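Local coordinates for protein oxidoreductase (Streptomyces globisporus, PDB 4R82) that uses NADH to reduce FAD, supplying freely diffusing FADH2 to the halogenase and monooxygenase that help build the enediyne antitumor antibiotic C-1027, at residues I64-G67 and K68-M72. Sequence-based numbering, arbitrary orientation.
Sequences ICVG and KDAVM. With FAD (flavin-adenine dinucleotide), chain K.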
ATOM      1  N   ILE A  64      -8.367  -1.983  -2.506  1.00 10.94           N
ATOM      2  CA  ILE A  64      -8.297  -2.264  -1.082  1.00  7.98           C
ATOM      3  C   ILE A  64      -8.391  -3.774  -0.888  1.00  9.91           C
ATOM      4  O   ILE A  64      -8.958  -4.489  -1.730  1.00 12.01           O
ATOM      5  CB  ILE A  64      -9.429  -1.565  -0.287  1.00 10.55           C
ATOM      6  CG1 ILE A  64     -10.800  -1.918  -0.874  1.00 12.31           C
ATOM      7  CG2 ILE A  64      -9.234  -0.050  -0.286  1.00 14.37           C
ATOM      8  CD1 ILE A  64     -11.963  -1.279  -0.105  1.00 14.44           C
ATOM      9  N   CYS A  65      -7.849  -4.260   0.226  1.00 10.72           N
ATOM     10  CA  CYS A  65      -7.934  -5.680   0.554  1.00  9.12           C
ATOM     11  C   CYS A  65      -8.726  -5.781   1.834  1.00 10.16           C
ATOM     12  O   CYS A  65      -8.382  -5.124   2.817  1.00 10.45           O
ATOM     13  CB  CYS A  65      -6.538  -6.256   0.798  1.00 10.81           C
ATOM     14  SG  CYS A  65      -5.442  -6.071  -0.636  1.00 14.87           S
ATOM     15  N   VAL A  66      -9.777  -6.595   1.820  1.00 11.46           N
ATOM     16  CA  VAL A  66     -10.709  -6.664   2.938  1.00 11.97           C
ATOM     17  C   VAL A  66     -10.890  -8.108   3.365  1.00 12.25           C
ATOM     18  O   VAL A  66     -11.191  -8.982   2.540  1.00 12.45           O
ATOM     19  CB  VAL A  66     -12.077  -6.049   2.562  1.00 11.79           C
ATOM     20  CG1 VAL A  66     -13.056  -6.145   3.721  1.00 13.91           C
ATOM     21  CG2 VAL A  66     -11.900  -4.588   2.164  1.00 14.82           C
ATOM     22  N   GLY A  67     -10.703  -8.365   4.655  1.00 11.91           N
ATOM     23  CA  GLY A  67     -10.845  -9.704   5.190  1.00 13.23           C
ATOM     24  C   GLY A  67     -12.208 -10.302   4.911  1.00 14.09           C
ATOM     25  O   GLY A  67     -13.240  -9.623   5.023  1.00 13.09           O
ATOM     26  N   LYS A  68     -12.220 -11.582   4.557  1.00 13.56           N
ATOM     27  CA  LYS A  68     -13.465 -12.246   4.193  1.00 15.34           C
ATOM     28  C   LYS A  68     -14.507 -12.282   5.310  1.00 18.51           C
ATOM     29  O   LYS A  68     -15.700 -12.354   5.034  1.00 21.70           O
ATOM     30  CB  LYS A  68     -13.178 -13.655   3.682  1.00 20.37           C
ATOM     31  CG  LYS A  68     -12.567 -13.671   2.292  1.00 22.21           C
ATOM     32  CD  LYS A  68     -12.135 -15.070   1.933  1.00 31.33           C
ATOM     33  CE  LYS A  68     -11.633 -15.135   0.514  1.00 33.93           C
ATOM     34  NZ  LYS A  68     -11.139 -16.508   0.192  1.00 36.84           N
ATOM     35  N   ASP A  69     -14.059 -12.234   6.563  1.00 20.67           N
ATOM     36  CA  ASP A  69     -14.982 -12.283   7.696  1.00 26.38           C
ATOM     37  C   ASP A  69     -15.414 -10.911   8.230  1.00 26.62           C
ATOM     38  O   ASP A  69     -16.143 -10.824   9.214  1.00 29.09           O
ATOM     39  CB  ASP A  69     -14.389 -13.134   8.823  1.00 29.78           C
ATOM     40  CG  ASP A  69     -14.246 -14.596   8.433  1.00 39.92           C
ATOM     41  OD1 ASP A  69     -15.090 -15.100   7.654  1.00 40.07           O
ATOM     42  OD2 ASP A  69     -13.288 -15.244   8.909  1.00 45.92           O
ATOM     43  N   ALA A  70     -14.976  -9.835   7.588  1.00 21.64           N
ATOM     44  CA  ALA A  70     -15.434  -8.505   7.984  1.00 20.28           C
ATOM     45  C   ALA A  70     -16.850  -8.256   7.458  1.00 20.20           C
ATOM     46  O   ALA A  70     -17.180  -8.674   6.348  1.00 21.07           O
ATOM     47  CB  ALA A  70     -14.479  -7.439   7.449  1.00 16.51           C
ATOM     48  N   VAL A  71     -17.681  -7.560   8.233  1.00 23.45           N
ATOM     49  CA  VAL A  71     -18.991  -7.123   7.736  1.00 24.52           C
ATOM     50  C   VAL A  71     -18.830  -6.252   6.495  1.00 26.97           C
ATOM     51  O   VAL A  71     -19.626  -6.328   5.550  1.00 21.03           O
ATOM     52  CB  VAL A  71     -19.791  -6.374   8.817  1.00 30.91           C
ATOM     53  CG1 VAL A  71     -20.970  -5.625   8.208  1.00 34.81           C
ATOM     54  CG2 VAL A  71     -20.277  -7.345   9.873  1.00 28.55           C
HETATM   55  N   MSE A  72     -17.788  -5.430   6.488  1.00 22.42           N
HETATM   56  CA  MSE A  72     -17.532  -4.583   5.329  1.00 18.24           C
HETATM   57  C   MSE A  72     -17.381  -5.422   4.056  1.00 20.25           C
HETATM   58  O   MSE A  72     -17.739  -4.989   2.960  1.00 21.65           O
HETATM   59  CB  MSE A  72     -16.284  -3.728   5.551  1.00 21.97           C
HETATM   60  CG  MSE A  72     -15.863  -2.916   4.327  1.00 19.14           C
HETATM   61 SE   MSE A  72     -17.230  -1.643   3.785  0.49 14.43          SE
HETATM   62  CE  MSE A  72     -17.103  -0.540   5.352  1.00  9.41           C
TER
HETATM   63  N1  FAD K 209      -8.921  -4.855   7.855  1.00 10.22           N
HETATM   64  C2  FAD K 209      -8.940  -5.200   6.578  1.00 10.44           C
HETATM   65  O2  FAD K 209      -9.800  -6.207   6.163  1.00 12.15           O
HETATM   66  N3  FAD K 209      -8.183  -4.623   5.647  1.00  9.36           N
HETATM   67  C4  FAD K 209      -7.336  -3.644   6.002  1.00 11.38           C
HETATM   68  O4  FAD K 209      -6.547  -3.031   5.048  1.00 10.86           O
HETATM   69  C4X FAD K 209      -7.250  -3.245   7.365  1.00  9.03           C
HETATM   70  N5  FAD K 209      -6.369  -2.262   7.731  1.00 10.30           N
HETATM   71  C5X FAD K 209      -6.332  -1.877   9.039  1.00 10.43           C
HETATM   72  C6  FAD K 209      -5.434  -0.844   9.412  1.00 10.21           C
HETATM   73  C7  FAD K 209      -5.367  -0.457  10.752  1.00 10.38           C
HETATM   74  C7M FAD K 209      -4.399   0.665  11.191  1.00 11.89           C
HETATM   75  C8  FAD K 209      -6.194  -1.069  11.710  1.00 12.04           C
HETATM   76  C8M FAD K 209      -6.108  -0.621  13.155  1.00 14.49           C
HETATM   77  C9  FAD K 209      -7.084  -2.089  11.340  1.00 10.46           C
HETATM   78  C9A FAD K 209      -7.159  -2.500   9.987  1.00 13.59           C
HETATM   79  N10 FAD K 209      -8.039  -3.500   9.615  1.00 12.60           N
HETATM   80  C10 FAD K 209      -8.074  -3.867   8.302  1.00  9.47           C
HETATM   81  C1' FAD K 209      -8.908  -4.184  10.576  1.00 12.60           C
HETATM   82  C2' FAD K 209     -10.314  -3.620  10.632  1.00 11.72           C
HETATM   83  O2' FAD K 209     -10.230  -2.204  10.685  1.00 12.63           O
HETATM   84  C3' FAD K 209     -10.975  -4.078  11.926  1.00 14.22           C
HETATM   85  O3' FAD K 209     -10.104  -3.800  13.006  1.00 17.99           O
HETATM   86  C4' FAD K 209     -11.184  -5.560  11.925  1.00 19.70           C
HETATM   87  O4' FAD K 209     -11.648  -5.939  10.658  1.00 29.21           O
HETATM   88  C5' FAD K 209     -12.139  -6.008  13.060  1.00 21.74           C
HETATM   89  O5' FAD K 209     -13.519  -5.677  12.825  1.00 32.47           O
HETATM   90  P   FAD K 209     -14.268  -5.989  11.398  1.00 49.19           P
HETATM   91  O1P FAD K 209     -15.751  -6.269  11.609  1.00 58.91           O
HETATM   92  O2P FAD K 209     -13.617  -7.199  10.769  1.00 44.29           O
HETATM   93  O3P FAD K 209     -14.119  -4.782  10.505  1.00 50.05           O
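Val66, near the end of strand 61-67, meets Ala70 and Met72 (present as selenomethionine) across a tight turn. From its CB, which points toward the following segment, CG1 lies anti to the backbone N (chi1 179°). That torsion brings Val66 CG1 to 4.2 Å from Ala70 CB. The same methyl, Val66 CG1, is 4.3 Å from Met72 CG. Val66 CG1 also passes 4.1 Å from O2 of the flavin. Met47 of strand 45-49 packs against all three side chains. The chain reverses through a type I beta turn from Gly67 to Ala70, closed by Ala70 N donating to Gly67 O at 3.1 Å; the hydrogen bond is nearly straight (163°), though the N-H comes from above the carbonyl plane. Ala70 CB is thereby set 3.4 Å from phosphate oxygen O2P of FAD. On the strand, the backbone reads the pyrimidine edge of the isoalloxazine: FAD N3 donates to Cys65 O (2.9 Å), and Gly67 N donates to FAD O2 (2.8 Å). Ser51 OG is hydrogen-bonded both to Cys65 N and to the cofactor. The end of strand 61-67 and the turn after it line the FAD pocket of this flavin reductase-like domain, leading the chain into helix 71-78.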